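Local coordinates for glucosamine--fructose-6-phosphate aminotransferase [isomerizing] (Francisella tularensis subsp. tularensis, PDB 3TBF), which probably catalyses, through the sugar isomerase domain described here, the conversion of fructose 6-phosphate to glucosamine 6-phosphate using nitrogen from glutamine, at residues 18-23 and 163-168; 62-67 and 245-250. All blocks are in the same frame, centred on the assembly; numbering follows the deposited sequence.

Contact 1: 18-23 and 163-168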
ATOM      1  N   ILE A  18     -10.712  12.940  20.982  1.00 12.10           N
ATOM      2  CA  ILE A  18     -11.431  13.174  19.760  1.00 12.32           C
ATOM      3  C   ILE A  18     -12.053  14.550  19.848  1.00 13.12           C
ATOM      4  O   ILE A  18     -12.036  15.289  18.871  1.00 13.50           O
ATOM      5  CB  ILE A  18     -12.503  12.142  19.559  1.00 12.15           C
ATOM      6  CG1 ILE A  18     -11.870  10.818  19.173  1.00 13.65           C
ATOM      7  CG2 ILE A  18     -13.417  12.569  18.501  1.00 12.23           C
ATOM      8  CD1 ILE A  18     -12.822   9.663  19.198  1.00 15.67           C
ATOM      9  N   TYR A  19     -12.556  14.901  21.030  1.00 13.48           N
ATOM     10  CA  TYR A  19     -13.189  16.208  21.226  1.00 14.93           C
ATOM     11  C   TYR A  19     -12.231  17.352  21.415  1.00 14.67           C
ATOM     12  O   TYR A  19     -12.686  18.461  21.387  1.00 15.86           O
ATOM     13  CB  TYR A  19     -14.187  16.201  22.372  1.00 14.61           C
ATOM     14  CG  TYR A  19     -15.533  15.726  21.925  1.00 15.56           C
ATOM     15  CD1 TYR A  19     -15.807  14.382  21.815  1.00 14.68           C
ATOM     16  CD2 TYR A  19     -16.539  16.621  21.627  1.00 15.36           C
ATOM     17  CE1 TYR A  19     -17.062  13.937  21.419  1.00 17.38           C
ATOM     18  CE2 TYR A  19     -17.794  16.191  21.248  1.00 16.41           C
ATOM     19  CZ  TYR A  19     -18.050  14.833  21.151  1.00 18.24           C
ATOM     20  OH  TYR A  19     -19.285  14.376  20.725  1.00 19.93           O
ATOM     21  N   GLU A  20     -10.929  17.095  21.569  1.00 14.13           N
ATOM     22  CA  GLU A  20      -9.943  18.179  21.608  1.00 14.17           C
ATOM     23  C   GLU A  20      -9.511  18.605  20.211  1.00 13.16           C
ATOM     24  O   GLU A  20      -8.745  19.529  20.037  1.00 11.16           O
ATOM     25  CB  GLU A  20      -8.695  17.711  22.316  1.00 15.84           C
ATOM     26  CG  GLU A  20      -8.725  17.709  23.821  1.00 21.59           C
ATOM     27  CD  GLU A  20      -7.337  17.361  24.406  1.00 28.44           C
ATOM     28  OE1 GLU A  20      -6.973  16.161  24.477  1.00 31.67           O
ATOM     29  OE2 GLU A  20      -6.603  18.299  24.774  1.00 35.16           O
ATOM     30  N   GLN A  21      -9.971  17.917  19.180  1.00 13.23           N
ATOM     31  CA  GLN A  21      -9.392  18.132  17.863  1.00 13.02           C
ATOM     32  C   GLN A  21      -9.625  19.501  17.303  1.00 13.33           C
ATOM     33  O   GLN A  21      -8.785  20.050  16.660  1.00 13.72           O
ATOM     34  CB  GLN A  21      -9.840  17.030  16.887  1.00 13.70           C
ATOM     35  CG  GLN A  21      -9.115  15.743  17.170  1.00 12.19           C
ATOM     36  CD  GLN A  21      -9.552  14.628  16.331  1.00 15.04           C
ATOM     37  OE1 GLN A  21      -8.765  14.057  15.525  1.00 17.04           O
ATOM     38  NE2 GLN A  21     -10.783  14.217  16.550  1.00 14.18           N
ATOM     39  N   PRO A  22     -10.774  20.080  17.546  1.00 14.85           N
ATOM     40  CA  PRO A  22     -10.936  21.467  17.073  1.00 15.87           C
ATOM     41  C   PRO A  22      -9.930  22.447  17.667  1.00 15.50           C
ATOM     42  O   PRO A  22      -9.402  23.265  16.953  1.00 15.44           O
ATOM     43  CB  PRO A  22     -12.359  21.821  17.519  1.00 15.82           C
ATOM     44  CG  PRO A  22     -13.033  20.524  17.488  1.00 16.19           C
ATOM     45  CD  PRO A  22     -12.025  19.563  18.098  1.00 15.65           C
ATOM     46  N   GLU A  23      -9.675  22.346  18.955  1.00 16.42           N
ATOM     47  CA  GLU A  23      -8.621  23.138  19.615  1.00 17.75           C
ATOM     48  C   GLU A  23      -7.237  22.754  19.036  1.00 16.66           C
ATOM     49  O   GLU A  23      -6.446  23.598  18.615  1.00 18.42           O
ATOM     50  CB  GLU A  23      -8.693  22.894  21.141  1.00 18.22           C
ATOM     51  CG  GLU A  23      -7.766  23.748  21.989  1.00 24.91           C
ATOM     52  CD  GLU A  23      -7.612  23.238  23.458  1.00 33.33           C
ATOM     53  OE1 GLU A  23      -8.489  22.425  23.897  1.00 37.16           O
ATOM     54  OE2 GLU A  23      -6.608  23.640  24.142  1.00 34.54           O
ATOM     55  N   SER A 163      -4.497   6.635  18.167  1.00 30.81           N
ATOM     56  CA  SER A 163      -4.229   8.036  18.081  1.00 29.21           C
ATOM     57  C   SER A 163      -5.347   8.724  17.246  1.00 27.24           C
ATOM     58  O   SER A 163      -5.846   8.196  16.224  1.00 27.25           O
ATOM     59  CB  SER A 163      -2.875   8.252  17.472  1.00 28.80           C
ATOM     60  OG  SER A 163      -3.027   8.158  16.090  1.00 31.23           O
ATOM     61  N   THR A 164      -5.744   9.900  17.706  1.00 24.74           N
ATOM     62  CA  THR A 164      -6.803  10.657  17.077  1.00 22.31           C
ATOM     63  C   THR A 164      -6.268  12.033  16.745  1.00 21.26           C
ATOM     64  O   THR A 164      -5.958  12.331  15.591  1.00 21.03           O
ATOM     65  CB  THR A 164      -8.055  10.745  17.968  1.00 22.41           C
ATOM     66  OG1 THR A 164      -7.701  11.284  19.257  1.00 20.05           O
ATOM     67  CG2 THR A 164      -8.713   9.360  18.117  1.00 16.76           C
ATOM     68  N   LYS A 165      -6.108  12.866  17.758  1.00 19.29           N
ATOM     69  CA  LYS A 165      -5.669  14.215  17.494  1.00 17.31           C
ATOM     70  C   LYS A 165      -4.259  14.303  16.922  1.00 16.38           C
ATOM     71  O   LYS A 165      -3.925  15.262  16.242  1.00 16.85           O
ATOM     72  CB  LYS A 165      -5.849  15.064  18.728  1.00 18.13           C
ATOM     73  CG  LYS A 165      -4.923  14.710  19.826  1.00 17.08           C
ATOM     74  CD  LYS A 165      -5.328  15.304  21.108  1.00 13.76           C
ATOM     75  CE  LYS A 165      -4.263  14.972  22.162  1.00 14.54           C
ATOM     76  NZ  LYS A 165      -4.343  15.909  23.339  1.00 12.71           N
ATOM     77  N   ALA A 166      -3.429  13.292  17.148  1.00 16.16           N
ATOM     78  CA  ALA A 166      -2.098  13.253  16.528  1.00 14.76           C
ATOM     79  C   ALA A 166      -2.207  13.084  15.012  1.00 14.10           C
ATOM     80  O   ALA A 166      -1.374  13.590  14.289  1.00 15.04           O
ATOM     81  CB  ALA A 166      -1.291  12.149  17.093  1.00 14.18           C
ATOM     82  N   PHE A 167      -3.215  12.364  14.536  1.00 12.31           N
ATOM     83  CA  PHE A 167      -3.376  12.176  13.134  1.00 12.14           C
ATOM     84  C   PHE A 167      -3.886  13.419  12.425  1.00 12.56           C
ATOM     85  O   PHE A 167      -3.331  13.820  11.413  1.00 13.93           O
ATOM     86  CB  PHE A 167      -4.330  11.030  12.864  1.00 12.44           C
ATOM     87  CG  PHE A 167      -4.621  10.825  11.406  1.00 11.97           C
ATOM     88  CD1 PHE A 167      -3.696  10.246  10.586  1.00 13.76           C
ATOM     89  CD2 PHE A 167      -5.828  11.191  10.879  1.00 14.93           C
ATOM     90  CE1 PHE A 167      -3.990  10.020   9.219  1.00 15.64           C
ATOM     91  CE2 PHE A 167      -6.142  10.979   9.537  1.00 15.84           C
ATOM     92  CZ  PHE A 167      -5.221  10.435   8.694  1.00 14.93           C
ATOM     93  N   THR A 168      -4.934  14.037  12.961  1.00 12.58           N
ATOM     94  CA  THR A 168      -5.481  15.216  12.346  1.00 11.71           C
ATOM     95  C   THR A 168      -4.523  16.396  12.375  1.00 11.22           C
ATOM     96  O   THR A 168      -4.426  17.087  11.378  1.00 12.00           O
ATOM     97  CB  THR A 168      -6.836  15.568  12.930  1.00 12.24           C
ATOM     98  OG1 THR A 168      -6.756  15.607  14.360  1.00 12.76           O
ATOM     99  CG2 THR A 168      -7.884  14.556  12.445  1.00  7.52           C
TER
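Gln-21 and Thr-168 meet at about a right angle where the N-terminal helices 13-19 and 21-30 rest on the start of helix 165-184 in the first SIS domain. The glutamine is extended beyond CG (chi2 176°), which carries its amide across to the other helix. There Thr-168 OG1 donates to Gln-21 OE1 at 2.8 Å, tilted 28° out of the carbonyl plane. The other end of the amide turns back: Gln-21 NE2 bonds Ile-18 O at 2.8 Å, nearly within the amide plane, and also reaches Gln-345 of helix 335-355. Bonded at both OE1 and NE2, the amide is probably fixed in its rotation. Alongside, Gln-21 CG lies 3.7 Å from Lys-165 CB, so the polar bridge has an aliphatic flank. Ile-18 crosses Thr-164, the N-cap residue, at about a right angle, with CG1 of the isoleucine 3.6 Å from CG2 of the threonine; Leu-211 of helix 203-211 also packs on Ile-18. Lys-165, extended beyond CG, forms a salt bridge with Glu-20 and a second bond to Val-157 O. Its NZ stands above the carboxylate plane, 2.9 Å from Glu-20 OE1.

Contact 2: 62-67 and 245-250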
ATOM      1  N   CYS A  62       5.505   5.233  10.166  1.00 14.10           N
ATOM      2  CA  CYS A  62       4.794   4.016  10.350  1.00 17.64           C
ATOM      3  C   CYS A  62       3.397   4.229  10.947  1.00 16.12           C
ATOM      4  O   CYS A  62       3.111   5.284  11.524  1.00 15.45           O
ATOM      5  CB  CYS A  62       5.659   3.026  11.111  1.00 19.49           C
ATOM      6  SG  CYS A  62       5.633   3.332  12.778  1.00 34.20           S
ATOM      7  N   GLY A  63       2.496   3.288  10.667  1.00 14.64           N
ATOM      8  CA  GLY A  63       1.175   3.273  11.208  1.00 14.09           C
ATOM      9  C   GLY A  63       0.373   4.458  10.763  1.00 15.03           C
ATOM     10  O   GLY A  63       0.365   4.831   9.627  1.00 14.76           O
ATOM     11  N   THR A  64      -0.271   5.090  11.716  1.00 15.83           N
ATOM     12  CA  THR A  64      -1.119   6.220  11.478  1.00 17.12           C
ATOM     13  C   THR A  64      -0.378   7.385  10.838  1.00 15.54           C
ATOM     14  O   THR A  64      -0.958   8.102   9.999  1.00 13.35           O
ATOM     15  CB  THR A  64      -1.713   6.655  12.828  1.00 18.29           C
ATOM     16  OG1 THR A  64      -2.815   5.798  13.106  1.00 24.93           O
ATOM     17  CG2 THR A  64      -2.209   8.041  12.796  1.00 20.50           C
ATOM     18  N   SER A  65       0.870   7.596  11.248  1.00 13.01           N
ATOM     19  CA  SER A  65       1.691   8.640  10.666  1.00 13.25           C
ATOM     20  C   SER A  65       2.000   8.352   9.175  1.00 13.34           C
ATOM     21  O   SER A  65       2.091   9.253   8.340  1.00 14.82           O
ATOM     22  CB  SER A  65       2.973   8.795  11.499  1.00 14.53           C
ATOM     23  OG  SER A  65       2.647   9.203  12.870  1.00 14.96           O
ATOM     24  N   TYR A  66       2.089   7.085   8.814  1.00 12.32           N
ATOM     25  CA  TYR A  66       2.265   6.757   7.432  1.00 12.35           C
ATOM     26  C   TYR A  66       0.985   7.052   6.655  1.00 12.13           C
ATOM     27  O   TYR A  66       1.047   7.616   5.562  1.00 11.77           O
ATOM     28  CB  TYR A  66       2.731   5.311   7.286  1.00 13.61           C
ATOM     29  CG  TYR A  66       2.673   4.721   5.921  1.00 11.17           C
ATOM     30  CD1 TYR A  66       3.674   4.967   5.011  1.00 10.93           C
ATOM     31  CD2 TYR A  66       1.633   3.888   5.565  1.00 13.57           C
ATOM     32  CE1 TYR A  66       3.642   4.408   3.757  1.00 11.26           C
ATOM     33  CE2 TYR A  66       1.564   3.313   4.322  1.00 12.78           C
ATOM     34  CZ  TYR A  66       2.571   3.567   3.424  1.00 14.81           C
ATOM     35  OH  TYR A  66       2.486   3.003   2.178  1.00 19.54           O
ATOM     36  N   ASN A  67      -0.167   6.738   7.228  1.00 11.54           N
ATOM     37  CA  ASN A  67      -1.417   7.125   6.598  1.00 11.54           C
ATOM     38  C   ASN A  67      -1.531   8.640   6.392  1.00 12.29           C
ATOM     39  O   ASN A  67      -2.009   9.091   5.357  1.00 12.59           O
ATOM     40  CB  ASN A  67      -2.574   6.590   7.403  1.00 11.88           C
ATOM     41  CG  ASN A  67      -2.577   5.080   7.457  1.00 13.46           C
ATOM     42  OD1 ASN A  67      -1.998   4.442   6.614  1.00 13.90           O
ATOM     43  ND2 ASN A  67      -3.169   4.510   8.504  1.00 14.17           N
ATOM     44  N   GLY A 245      -9.248   5.008   8.990  1.00 13.72           N
ATOM     45  CA  GLY A 245     -10.466   4.486   9.609  1.00 13.59           C
ATOM     46  C   GLY A 245     -10.409   2.987   9.920  1.00 13.79           C
ATOM     47  O   GLY A 245     -10.799   2.551  10.996  1.00 13.06           O
ATOM     48  N   ALA A 246      -9.906   2.192   8.974  1.00 14.29           N
ATOM     49  CA  ALA A 246      -9.841   0.730   9.169  1.00 14.40           C
ATOM     50  C   ALA A 246      -8.863   0.411  10.237  1.00 14.47           C
ATOM     51  O   ALA A 246      -9.092  -0.485  11.012  1.00 15.66           O
ATOM     52  CB  ALA A 246      -9.475  -0.018   7.860  1.00 13.56           C
ATOM     53  N   LEU A 247      -7.755   1.125  10.268  1.00 14.87           N
ATOM     54  CA  LEU A 247      -6.761   0.914  11.294  1.00 14.84           C
ATOM     55  C   LEU A 247      -7.355   1.172  12.656  1.00 15.85           C
ATOM     56  O   LEU A 247      -7.116   0.409  13.572  1.00 15.24           O
ATOM     57  CB  LEU A 247      -5.571   1.846  11.067  1.00 14.60           C
ATOM     58  CG  LEU A 247      -4.498   1.854  12.148  1.00 15.84           C
ATOM     59  CD1 LEU A 247      -3.908   0.395  12.183  1.00 15.95           C
ATOM     60  CD2 LEU A 247      -3.428   2.935  11.870  1.00 14.57           C
ATOM     61  N   LYS A 248      -8.127   2.248  12.827  1.00 17.01           N
ATOM     62  CA  LYS A 248      -8.718   2.489  14.181  1.00 18.11           C
ATOM     63  C   LYS A 248      -9.676   1.353  14.564  1.00 17.78           C
ATOM     64  O   LYS A 248      -9.653   0.882  15.695  1.00 17.54           O
ATOM     65  CB  LYS A 248      -9.481   3.794  14.344  1.00 18.58           C
ATOM     66  CG  LYS A 248      -8.820   5.100  13.909  1.00 22.13           C
ATOM     67  CD  LYS A 248      -7.702   5.559  14.779  1.00 23.62           C
ATOM     68  CE  LYS A 248      -6.368   4.897  14.441  1.00 23.47           C
ATOM     69  NZ  LYS A 248      -5.242   5.912  14.550  1.00 23.85           N
ATOM     70  N   LEU A 249     -10.538   0.948  13.657  1.00 17.41           N
ATOM     71  CA  LEU A 249     -11.522  -0.061  14.001  1.00 18.93           C
ATOM     72  C   LEU A 249     -10.850  -1.340  14.412  1.00 20.77           C
ATOM     73  O   LEU A 249     -11.220  -1.946  15.406  1.00 22.81           O
ATOM     74  CB  LEU A 249     -12.465  -0.325  12.827  1.00 18.86           C
ATOM     75  CG  LEU A 249     -13.661  -1.209  13.165  1.00 17.71           C
ATOM     76  CD1 LEU A 249     -14.410  -0.562  14.237  1.00 17.96           C
ATOM     77  CD2 LEU A 249     -14.541  -1.440  11.921  1.00 18.51           C
ATOM     78  N   LYS A 250      -9.843  -1.733  13.656  1.00 21.48           N
ATOM     79  CA  LYS A 250      -9.107  -2.952  13.895  1.00 23.83           C
ATOM     80  C   LYS A 250      -8.380  -2.874  15.241  1.00 25.41           C
ATOM     81  O   LYS A 250      -8.476  -3.782  16.078  1.00 26.14           O
ATOM     82  CB  LYS A 250      -8.122  -3.096  12.720  1.00 24.29           C
ATOM     83  CG  LYS A 250      -7.234  -4.279  12.675  1.00 28.02           C
ATOM     84  CD  LYS A 250      -6.570  -4.449  11.295  1.00 33.41           C
ATOM     85  CE  LYS A 250      -6.131  -3.120  10.633  1.00 35.24           C
ATOM     86  NZ  LYS A 250      -5.303  -3.322   9.400  1.00 37.58           N
TER
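Antiparallel helix packing joins the two alpha/beta SIS domains of the chain here, in a partly buried seam between them. Helix 63-80 follows the first strand, 56-61, of one parallel sheet, and helix 238-253 comes soon after strand 229-234 of the other. Their local axes approach to 10.7 Å at 163°, a spacing that leaves the side chains to bridge the gap. Leu-247 fills it from one side. With CG anti to its backbone N (chi1 174°), it directs CD2 between Thr-64 and Asn-67, 3.2 Å from Thr-64 OG1 and 3.7 Å from Asn-67 ND2. The same methyl also lies 4.2 Å from Gly-63 C. Lys-248 arrives by a different path: its chain bends at chi2, chi3 and chi4, and so brings the ammonium nitrogen round to meet the threonine side chain at about a right angle. Glu-244, one turn earlier, ties the group together: its OE2 pairs with Lys-248 and with Thr-64 OG1, while its OE1 takes the amide of Asn-67. Thr-64 OG1 therefore has two polar partners, accepting from Lys-248 NZ at 2.8 Å.

The two contacts lie about 14 Å apart between centres and interleave along the chain, 62-67 falling between the halves of contact 1 and 163-168 between those of contact 2. They meet directly through segment 163-168. Ser-163 O probably accepts a hydrogen bond from Lys-248 NZ at 2.9 Å, and Phe-167 CD1 packs 3.5 Å from Thr-64 CG2. Helix 165-184 thus touches the N-terminal helices through one face and the seam between SIS domains through another. Contact 2 sits by the loop that follows strand 56-61, a loop that in related SIS domains helps to bind the sugar phosphate, and probably does so here; contact 1 joins the N-terminal helices to helix 165-184 of the first SIS domain.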